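Local coordinates for protein putative ATPase Rv3679 (Mycobacterium tuberculosis H37Rv, PDB 6BS3) that forms one subunit of the heterodimeric BagAB ATPase, which hydrolyses ATP and is needed for resistance to nitric oxide and to elevated glycerol, at residues Lys140-Glu143 / Thr144-Leu148; Ala279-Ala282 / Gly283-Thr286; Leu109-Ala112 / Gly113-Met116; Leu330-Ser333 / Leu334-Gly338. One frame throughout, in Å; residues are numbered along the deposited sequence.

Contact 1 of 4, residues Lys140-Glu143 / Thr144-Leu148; sequences KIKE and TVVRL
R147 grips the carboxylate of E143 side-on with two nitrogens, one to each oxygen. NH2 of R147 reaches OE1 of E143 at 2.8 Å along an almost straight bond (171°) that uses the syn lone pair. NE of R147 meets OE2 of E143 at 2.9 Å, on the syn side but somewhat out of the carboxylate plane. Carboxylate and guanidinium are nearly coplanar, 22° apart, as suits a two-pronged pair. A third charge joins in: NZ of K140, one turn earlier, comes to 2.9 Å from OE1 of E143 from above the carboxylate plane. A bend at chi2 carries this lysine chain over, and its CE lies 4.1 Å from CG2 of T144.

The last turn of helix 130-146 positions these groups. T144 suits a buried helical site because its hydroxyl bonds back to the carbonyl: OG1 gives a 2.8 Å hydrogen bond to O of I141, which also accepts from N of V145. I141 and V145 turn their branched chains to strands 23-28 and 158-162, packing the helix on the central sheet.

R147 NH2 also salt-bridges E76, a second acid from a distant part of the sequence. With two acids and two bases in one network, the close approach of K140 and R147 is probably well compensated, and the carboxylate of E143 is probably kept ionised.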
loop_
_atom_site.group_PDB
_atom_site.type_symbol
_atom_site.label_atom_id
_atom_site.label_comp_id
_atom_site.label_asym_id
_atom_site.label_seq_id
_atom_site.Cartn_x
_atom_site.Cartn_y
_atom_site.Cartn_z
ATOM N N LYS A 140 9.670 -20.611 -11.392
ATOM C CA LYS A 140 9.589 -20.021 -12.734
ATOM C C LYS A 140 10.644 -18.925 -12.891
ATOM O O LYS A 140 11.246 -18.817 -13.955
ATOM C CB LYS A 140 8.169 -19.490 -13.041
ATOM C CG LYS A 140 8.008 -18.831 -14.421
ATOM C CD LYS A 140 8.262 -19.790 -15.566
ATOM C CE LYS A 140 8.353 -19.082 -16.890
ATOM N NZ LYS A 140 8.786 -20.006 -17.970
ATOM N N ILE A 141 10.867 -18.124 -11.831
ATOM C CA ILE A 141 11.880 -17.070 -11.790
ATOM C C ILE A 141 13.257 -17.724 -12.032
ATOM O O ILE A 141 13.989 -17.276 -12.909
ATOM C CB ILE A 141 11.819 -16.295 -10.444
ATOM C CG1 ILE A 141 10.562 -15.363 -10.388
ATOM C CG2 ILE A 141 13.133 -15.501 -10.192
ATOM C CD1 ILE A 141 10.268 -14.739 -8.877
ATOM N N LYS A 142 13.559 -18.827 -11.318
ATOM C CA LYS A 142 14.809 -19.565 -11.472
ATOM C C LYS A 142 15.002 -20.089 -12.917
ATOM O O LYS A 142 16.119 -20.057 -13.431
ATOM C CB LYS A 142 14.876 -20.697 -10.438
ATOM C CG LYS A 142 16.213 -21.438 -10.388
ATOM C CD LYS A 142 16.058 -22.835 -10.916
ATOM C CE LYS A 142 17.335 -23.626 -10.844
ATOM N NZ LYS A 142 17.160 -24.947 -11.494
ATOM N N GLU A 143 13.923 -20.567 -13.550
ATOM C CA GLU A 143 13.939 -21.087 -14.923
ATOM C C GLU A 143 14.339 -19.977 -15.923
ATOM O O GLU A 143 15.072 -20.262 -16.862
ATOM C CB GLU A 143 12.569 -21.721 -15.284
ATOM C CG GLU A 143 12.510 -22.437 -16.640
ATOM C CD GLU A 143 12.335 -21.554 -17.868
ATOM O OE1 GLU A 143 11.622 -20.527 -17.773
ATOM O OE2 GLU A 143 12.918 -21.887 -18.926
ATOM N N THR A 144 13.880 -18.720 -15.710
ATOM C CA THR A 144 14.217 -17.597 -16.599
ATOM C C THR A 144 15.677 -17.176 -16.462
ATOM O O THR A 144 16.284 -16.771 -17.453
ATOM C CB THR A 144 13.247 -16.417 -16.418
ATOM O OG1 THR A 144 13.496 -15.781 -15.164
ATOM C CG2 THR A 144 11.769 -16.825 -16.557
ATOM N N VAL A 145 16.230 -17.278 -15.234
ATOM C CA VAL A 145 17.608 -16.938 -14.855
ATOM C C VAL A 145 18.635 -17.907 -15.470
ATOM O O VAL A 145 19.656 -17.453 -15.970
ATOM C CB VAL A 145 17.770 -16.883 -13.302
ATOM C CG1 VAL A 145 19.235 -16.672 -12.880
ATOM C CG2 VAL A 145 16.860 -15.838 -12.661
ATOM N N VAL A 146 18.398 -19.235 -15.357
ATOM C CA VAL A 146 19.333 -20.285 -15.788
ATOM C C VAL A 146 19.147 -20.704 -17.252
ATOM O O VAL A 146 19.964 -21.492 -17.744
ATOM C CB VAL A 146 19.340 -21.522 -14.832
ATOM C CG1 VAL A 146 19.502 -21.101 -13.369
ATOM C CG2 VAL A 146 18.095 -22.391 -15.008
ATOM N N ARG A 147 18.098 -20.189 -17.951
ATOM C CA ARG A 147 17.851 -20.549 -19.357
ATOM C C ARG A 147 19.007 -20.177 -20.307
ATOM O O ARG A 147 19.455 -19.027 -20.340
ATOM C CB ARG A 147 16.517 -19.996 -19.883
ATOM C CG ARG A 147 16.058 -20.707 -21.171
ATOM C CD ARG A 147 14.826 -20.095 -21.796
ATOM N NE ARG A 147 13.748 -19.874 -20.827
ATOM C CZ ARG A 147 12.969 -18.800 -20.804
ATOM N NH1 ARG A 147 13.138 -17.828 -21.693
ATOM N NH2 ARG A 147 12.022 -18.681 -19.886
ATOM N N LEU A 148 19.461 -21.172 -21.082
ATOM C CA LEU A 148 20.534 -21.033 -22.064
ATOM C C LEU A 148 20.008 -21.124 -23.495
ATOM O O LEU A 148 19.002 -21.782 -23.744
ATOM C CB LEU A 148 21.643 -22.084 -21.829
ATOM C CG LEU A 148 22.291 -22.131 -20.422
ATOM C CD1 LEU A 148 23.235 -23.324 -20.299
ATOM C CD2 LEU A 148 23.023 -20.824 -20.078
#

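Contact 2 of 4, residues Ala279-Ala282 / Gly283-Thr286; sequences ADFA and GLLT
Over one face of the F281 ring lies CG of L285, 4.2 Å above the plane and displaced toward the rim. From there the leucine's CD1 comes within 3.6 Å of CE2 of F281. L284 approaches the same ring obliquely, with its CD2 4.5 Å from CD1 of F281. This is i to i+3 and i to i+4 packing near the start of the long helix 278-302. The ring also takes part in a cation-pi interaction with R266 and packs on A262, V265 and L269 of helix 262-271, so the aromatic lies between the two helices. With chi1 at -177°, its CG stands opposite the backbone N and the ring swings forward along the helix to the two leucines.

Leucine suits both positions, being flexible enough to fit a flat ring and wholly apolar: L284 continues onto L269, while L285 turns to V260. G283, which has no side chain, is buried in the turn. D280 faces another protein chain, and its OD1 hydrogen-bonds to the backbone there, so this turn belongs partly to an interface between chains.

The backbone keeps its helical bonds, though that from N of G283 to O of A279 is weak. T286, with a hydroxyl that can fold back on its own helix, closes the segment: its OG1 bonds to O of G283 at 3.1 Å, from above the carbonyl plane.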
loop_
_atom_site.group_PDB
_atom_site.type_symbol
_atom_site.label_atom_id
_atom_site.label_comp_id
_atom_site.label_asym_id
_atom_site.label_seq_id
_atom_site.Cartn_x
_atom_site.Cartn_y
_atom_site.Cartn_z
ATOM N N ALA A 279 0.739 41.067 5.036
ATOM C CA ALA A 279 0.020 39.784 5.034
ATOM C C ALA A 279 0.635 38.765 4.058
ATOM O O ALA A 279 0.545 37.554 4.292
ATOM C CB ALA A 279 -1.448 40.000 4.710
ATOM N N ASP A 280 1.244 39.259 2.962
ATOM C CA ASP A 280 1.892 38.432 1.944
ATOM C C ASP A 280 3.328 38.100 2.331
ATOM O O ASP A 280 3.786 36.991 2.053
ATOM C CB ASP A 280 1.835 39.108 0.564
ATOM C CG ASP A 280 0.451 39.115 -0.056
ATOM O OD1 ASP A 280 -0.169 38.027 -0.140
ATOM O OD2 ASP A 280 -0.011 40.205 -0.468
ATOM N N PHE A 281 4.033 39.051 2.983
ATOM C CA PHE A 281 5.410 38.849 3.444
ATOM C C PHE A 281 5.433 37.835 4.588
ATOM O O PHE A 281 6.260 36.921 4.559
ATOM C CB PHE A 281 6.092 40.176 3.836
ATOM C CG PHE A 281 7.537 40.018 4.257
ATOM C CD1 PHE A 281 8.540 39.842 3.308
ATOM C CD2 PHE A 281 7.893 40.028 5.600
ATOM C CE1 PHE A 281 9.871 39.670 3.698
ATOM C CE2 PHE A 281 9.224 39.865 5.988
ATOM C CZ PHE A 281 10.203 39.681 5.035
ATOM N N ALA A 282 4.507 37.982 5.572
ATOM C CA ALA A 282 4.367 37.050 6.698
ATOM C C ALA A 282 4.020 35.640 6.191
ATOM O O ALA A 282 4.589 34.661 6.678
ATOM C CB ALA A 282 3.293 37.532 7.657
ATOM N N GLY A 283 3.120 35.575 5.201
ATOM C CA GLY A 283 2.665 34.346 4.563
ATOM C C GLY A 283 3.769 33.608 3.835
ATOM O O GLY A 283 3.838 32.377 3.902
ATOM N N LEU A 284 4.655 34.370 3.154
ATOM C CA LEU A 284 5.825 33.871 2.428
ATOM C C LEU A 284 6.835 33.253 3.421
ATOM O O LEU A 284 7.446 32.225 3.108
ATOM C CB LEU A 284 6.457 35.024 1.617
ATOM C CG LEU A 284 7.843 34.813 0.994
ATOM C CD1 LEU A 284 7.757 34.069 -0.321
ATOM C CD2 LEU A 284 8.548 36.143 0.799
ATOM N N LEU A 285 6.980 33.866 4.618
ATOM C CA LEU A 285 7.872 33.378 5.674
ATOM C C LEU A 285 7.408 32.027 6.253
ATOM O O LEU A 285 8.230 31.112 6.354
ATOM C CB LEU A 285 8.061 34.420 6.795
ATOM C CG LEU A 285 8.846 35.701 6.467
ATOM C CD1 LEU A 285 8.775 36.671 7.618
ATOM C CD2 LEU A 285 10.315 35.418 6.170
ATOM N N THR A 286 6.098 31.890 6.599
ATOM C CA THR A 286 5.526 30.642 7.143
ATOM C C THR A 286 5.542 29.506 6.108
ATOM O O THR A 286 5.572 28.345 6.501
ATOM C CB THR A 286 4.130 30.840 7.776
ATOM O OG1 THR A 286 3.211 31.275 6.782
ATOM C CG2 THR A 286 4.136 31.811 8.961
#

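Contact 3 of 4, residues Leu109-Ala112 / Gly113-Met116; sequences LGIA and GRAM
A112 and R114 carry most of this contact, together with G113 between them. The guanidinium of R114 folds back along its own helix until one face lies over O of G110: the carbonyl oxygen sits 3.2 Å from CZ of R114, above the centre of the group. Neither NH1 nor NH2 points its hydrogens well at this oxygen, which instead sits against the flat face of the cation, a contact that is probably favoured electrostatically. The same oxygen takes a hydrogen bond from N of R114 at 3.0 Å. A bend at chi3 (-106°) turns the flat group over the backbone, and CD1 of I111 meets its edge in plane, 3.7 Å from NH1 of R114. G110, with no side chain, leaves room for NH2 of R114 to lie against its backbone.

These residues make up the opening turns of the short helix 110-117, with L109 at the N-cap position. O of L109 accepts from N of G113 at 2.8 Å, a bond with a 160° angle. In the next turn O of A112 accepts from N of M116 at 3.0 Å, and weakly from N of A115.

A112 packs its small methyl against an apolar side chain of another protein chain, and A115 and M116 also pack against that chain. M116 places CG 3.2 Å from O of A112, its long flexible thioether running on to A121 and V122 of helix 121-128.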
loop_
_atom_site.group_PDB
_atom_site.type_symbol
_atom_site.label_atom_id
_atom_site.label_comp_id
_atom_site.label_asym_id
_atom_site.label_seq_id
_atom_site.Cartn_x
_atom_site.Cartn_y
_atom_site.Cartn_z
ATOM N N LEU A 109 0.171 -34.776 -15.378
ATOM C CA LEU A 109 -1.239 -34.600 -15.020
ATOM C C LEU A 109 -1.858 -33.411 -15.773
ATOM O O LEU A 109 -2.696 -32.680 -15.229
ATOM C CB LEU A 109 -1.404 -34.434 -13.488
ATOM C CG LEU A 109 -1.297 -35.691 -12.619
ATOM C CD1 LEU A 109 -0.989 -35.326 -11.176
ATOM C CD2 LEU A 109 -2.575 -36.512 -12.671
ATOM N N GLY A 110 -1.435 -33.243 -17.027
ATOM C CA GLY A 110 -1.923 -32.205 -17.928
ATOM C C GLY A 110 -3.406 -32.340 -18.208
ATOM O O GLY A 110 -4.099 -31.331 -18.360
ATOM N N ILE A 111 -3.901 -33.597 -18.247
ATOM C CA ILE A 111 -5.309 -33.949 -18.463
ATOM C C ILE A 111 -6.168 -33.545 -17.256
ATOM O O ILE A 111 -7.224 -32.925 -17.434
ATOM C CB ILE A 111 -5.483 -35.452 -18.872
ATOM C CG1 ILE A 111 -6.916 -35.768 -19.338
ATOM C CG2 ILE A 111 -5.017 -36.429 -17.779
ATOM C CD1 ILE A 111 -7.249 -35.241 -20.764
ATOM N N ALA A 112 -5.706 -33.916 -16.036
ATOM C CA ALA A 112 -6.335 -33.609 -14.756
ATOM C C ALA A 112 -6.359 -32.090 -14.604
ATOM O O ALA A 112 -7.413 -31.542 -14.299
ATOM C CB ALA A 112 -5.556 -34.251 -13.615
ATOM N N GLY A 113 -5.233 -31.437 -14.917
ATOM C CA GLY A 113 -5.076 -29.989 -14.885
ATOM C C GLY A 113 -6.097 -29.244 -15.724
ATOM O O GLY A 113 -6.796 -28.373 -15.207
ATOM N N ARG A 114 -6.208 -29.598 -17.022
ATOM C CA ARG A 114 -7.172 -29.016 -17.970
ATOM C C ARG A 114 -8.628 -29.176 -17.520
ATOM O O ARG A 114 -9.447 -28.296 -17.804
ATOM C CB ARG A 114 -6.980 -29.585 -19.386
ATOM C CG ARG A 114 -6.018 -28.763 -20.222
ATOM C CD ARG A 114 -5.762 -29.415 -21.564
ATOM N NE ARG A 114 -4.434 -30.027 -21.614
ATOM C CZ ARG A 114 -4.205 -31.336 -21.569
ATOM N NH1 ARG A 114 -5.219 -32.191 -21.490
ATOM N NH2 ARG A 114 -2.963 -31.799 -21.607
ATOM N N ALA A 115 -8.942 -30.286 -16.815
ATOM C CA ALA A 115 -10.273 -30.564 -16.274
ATOM C C ALA A 115 -10.556 -29.659 -15.059
ATOM O O ALA A 115 -11.689 -29.210 -14.884
ATOM C CB ALA A 115 -10.383 -32.029 -15.876
ATOM N N MET A 116 -9.517 -29.386 -14.240
ATOM C CA MET A 116 -9.561 -28.531 -13.047
ATOM C C MET A 116 -9.832 -27.066 -13.402
ATOM O O MET A 116 -10.509 -26.374 -12.646
ATOM C CB MET A 116 -8.232 -28.598 -12.286
ATOM C CG MET A 116 -7.965 -29.912 -11.625
ATOM S SD MET A 116 -6.338 -29.859 -10.866
ATOM C CE MET A 116 -6.748 -29.135 -9.273
#

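Contact 4 of 4, residues Leu330-Ser333 / Leu334-Gly338; sequences LSES and LAQQG
The carbonyl oxygen of S333 is held by two nitrogens of Q337. The side-chain amide gives the stronger bond, NE2 of Q337 to O of S333 at 3.0 Å and 166°, while the backbone N of Q337 adds a weak one of 3.5 Å. NE2 arrives from well above the carbonyl plane, 66° out of it, whereas the oxygen lies in the plane of the amide. CG of Q337 stands opposite its carbonyl carbon (chi1 -72°), which sends the chain back along the helix to the carbonyl one turn earlier. Glutamine suits this place because it both donates and accepts: OE1 of Q337 takes the backbone N of E314, tying the helix end to strand 312-316.

Helix 324-336 finishes here in a Schellman motif. G338 leaves the helix with positive phi, which a glycine readily adopts because it has no CB to press on the preceding carbonyl. Its N bonds to O of A335 at 3.0 Å, and N of Q337 bonds to O of L334 at 3.2 Å. Before that, N of A335 bonds to O of S331 at 2.8 Å.

On the exposed flank the side chains of E332 and Q336 cross at a slant, CG of E332 3.7 Å from NE2 of Q336, polar chains suited to solvent. The flank turned to the protein is apolar or hydroxylic: L330 packs on T36 and A40 of helix 34-46 and touches the bound ADP, while S331 OG hydrogen-bonds to T44. S333, small enough to fit beside the sheet, rests on L315 and P316, the latter an ATP-binding residue.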
loop_
_atom_site.group_PDB
_atom_site.type_symbol
_atom_site.label_atom_id
_atom_site.label_comp_id
_atom_site.label_asym_id
_atom_site.label_seq_id
_atom_site.Cartn_x
_atom_site.Cartn_y
_atom_site.Cartn_z
ATOM N N LEU A 330 13.841 8.176 -14.964
ATOM C CA LEU A 330 14.254 7.441 -13.761
ATOM C C LEU A 330 15.397 6.466 -14.069
ATOM O O LEU A 330 16.305 6.339 -13.254
ATOM C CB LEU A 330 13.075 6.737 -13.074
ATOM C CG LEU A 330 11.959 7.635 -12.520
ATOM C CD1 LEU A 330 10.793 6.783 -12.051
ATOM C CD2 LEU A 330 12.452 8.519 -11.348
ATOM N N SER A 331 15.383 5.842 -15.269
ATOM C CA SER A 331 16.441 4.935 -15.750
ATOM C C SER A 331 17.756 5.732 -15.895
ATOM O O SER A 331 18.804 5.298 -15.408
ATOM C CB SER A 331 16.041 4.320 -17.091
ATOM O OG SER A 331 17.082 3.517 -17.621
ATOM N N GLU A 332 17.667 6.928 -16.524
ATOM C CA GLU A 332 18.768 7.868 -16.681
ATOM C C GLU A 332 19.310 8.295 -15.287
ATOM O O GLU A 332 20.519 8.285 -15.095
ATOM C CB GLU A 332 18.331 9.080 -17.528
ATOM C CG GLU A 332 19.448 10.077 -17.787
ATOM C CD GLU A 332 20.490 9.645 -18.803
ATOM O OE1 GLU A 332 21.428 8.909 -18.421
ATOM O OE2 GLU A 332 20.371 10.052 -19.983
ATOM N N SER A 333 18.420 8.584 -14.309
ATOM C CA SER A 333 18.833 8.927 -12.938
ATOM C C SER A 333 19.612 7.763 -12.288
ATOM O O SER A 333 20.658 7.998 -11.702
ATOM C CB SER A 333 17.632 9.327 -12.091
ATOM O OG SER A 333 18.016 9.440 -10.729
ATOM N N LEU A 334 19.133 6.512 -12.446
ATOM C CA LEU A 334 19.827 5.305 -11.982
ATOM C C LEU A 334 21.192 5.142 -12.652
ATOM O O LEU A 334 22.160 4.862 -11.950
ATOM C CB LEU A 334 18.991 4.047 -12.221
ATOM C CG LEU A 334 17.762 3.875 -11.311
ATOM C CD1 LEU A 334 16.942 2.689 -11.759
ATOM C CD2 LEU A 334 18.167 3.756 -9.798
ATOM N N ALA A 335 21.274 5.335 -14.003
ATOM C CA ALA A 335 22.525 5.215 -14.771
ATOM C C ALA A 335 23.614 6.198 -14.268
ATOM O O ALA A 335 24.762 5.800 -14.095
ATOM C CB ALA A 335 22.259 5.423 -16.267
ATOM N N GLN A 336 23.231 7.451 -13.980
ATOM C CA GLN A 336 24.123 8.514 -13.479
ATOM C C GLN A 336 24.722 8.224 -12.090
ATOM O O GLN A 336 25.759 8.791 -11.712
ATOM C CB GLN A 336 23.377 9.858 -13.474
ATOM C CG GLN A 336 23.010 10.328 -14.890
ATOM C CD GLN A 336 22.188 11.596 -14.926
ATOM O OE1 GLN A 336 21.699 12.100 -13.908
ATOM N NE2 GLN A 336 22.007 12.138 -16.118
ATOM N N GLN A 337 24.063 7.333 -11.344
ATOM C CA GLN A 337 24.453 6.901 -10.008
ATOM C C GLN A 337 25.328 5.647 -10.059
ATOM O O GLN A 337 25.749 5.156 -9.017
ATOM C CB GLN A 337 23.198 6.696 -9.130
ATOM C CG GLN A 337 22.524 8.002 -8.735
ATOM C CD GLN A 337 21.222 7.759 -8.028
ATOM O OE1 GLN A 337 21.190 7.555 -6.829
ATOM N NE2 GLN A 337 20.112 7.767 -8.752
ATOM N N GLY A 338 25.626 5.170 -11.267
ATOM C CA GLY A 338 26.469 4.002 -11.499
ATOM C C GLY A 338 25.757 2.681 -11.696
ATOM O O GLY A 338 26.412 1.640 -11.753
#

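Overall arrangement
The four contacts are separate helical turns that do not touch one another, set along an elongated chain. Contact 4 is the one at the nucleotide: the side chain of L330 lies about 4 Å from the bound ADP and about 13 Å from the magnesium ion. Contact 1, whose helix packs on the same central sheet, is centred about 26 Å from contact 4. Contacts 2 and 3 occupy opposite ends, their centres about 71 Å apart, and both meet another protein chain, whereas contacts 1 and 4 do not. Contact 3 is nearer to contact 1, about 25 Å between centres, and contact 2 is nearer to contact 4, about 38 Å.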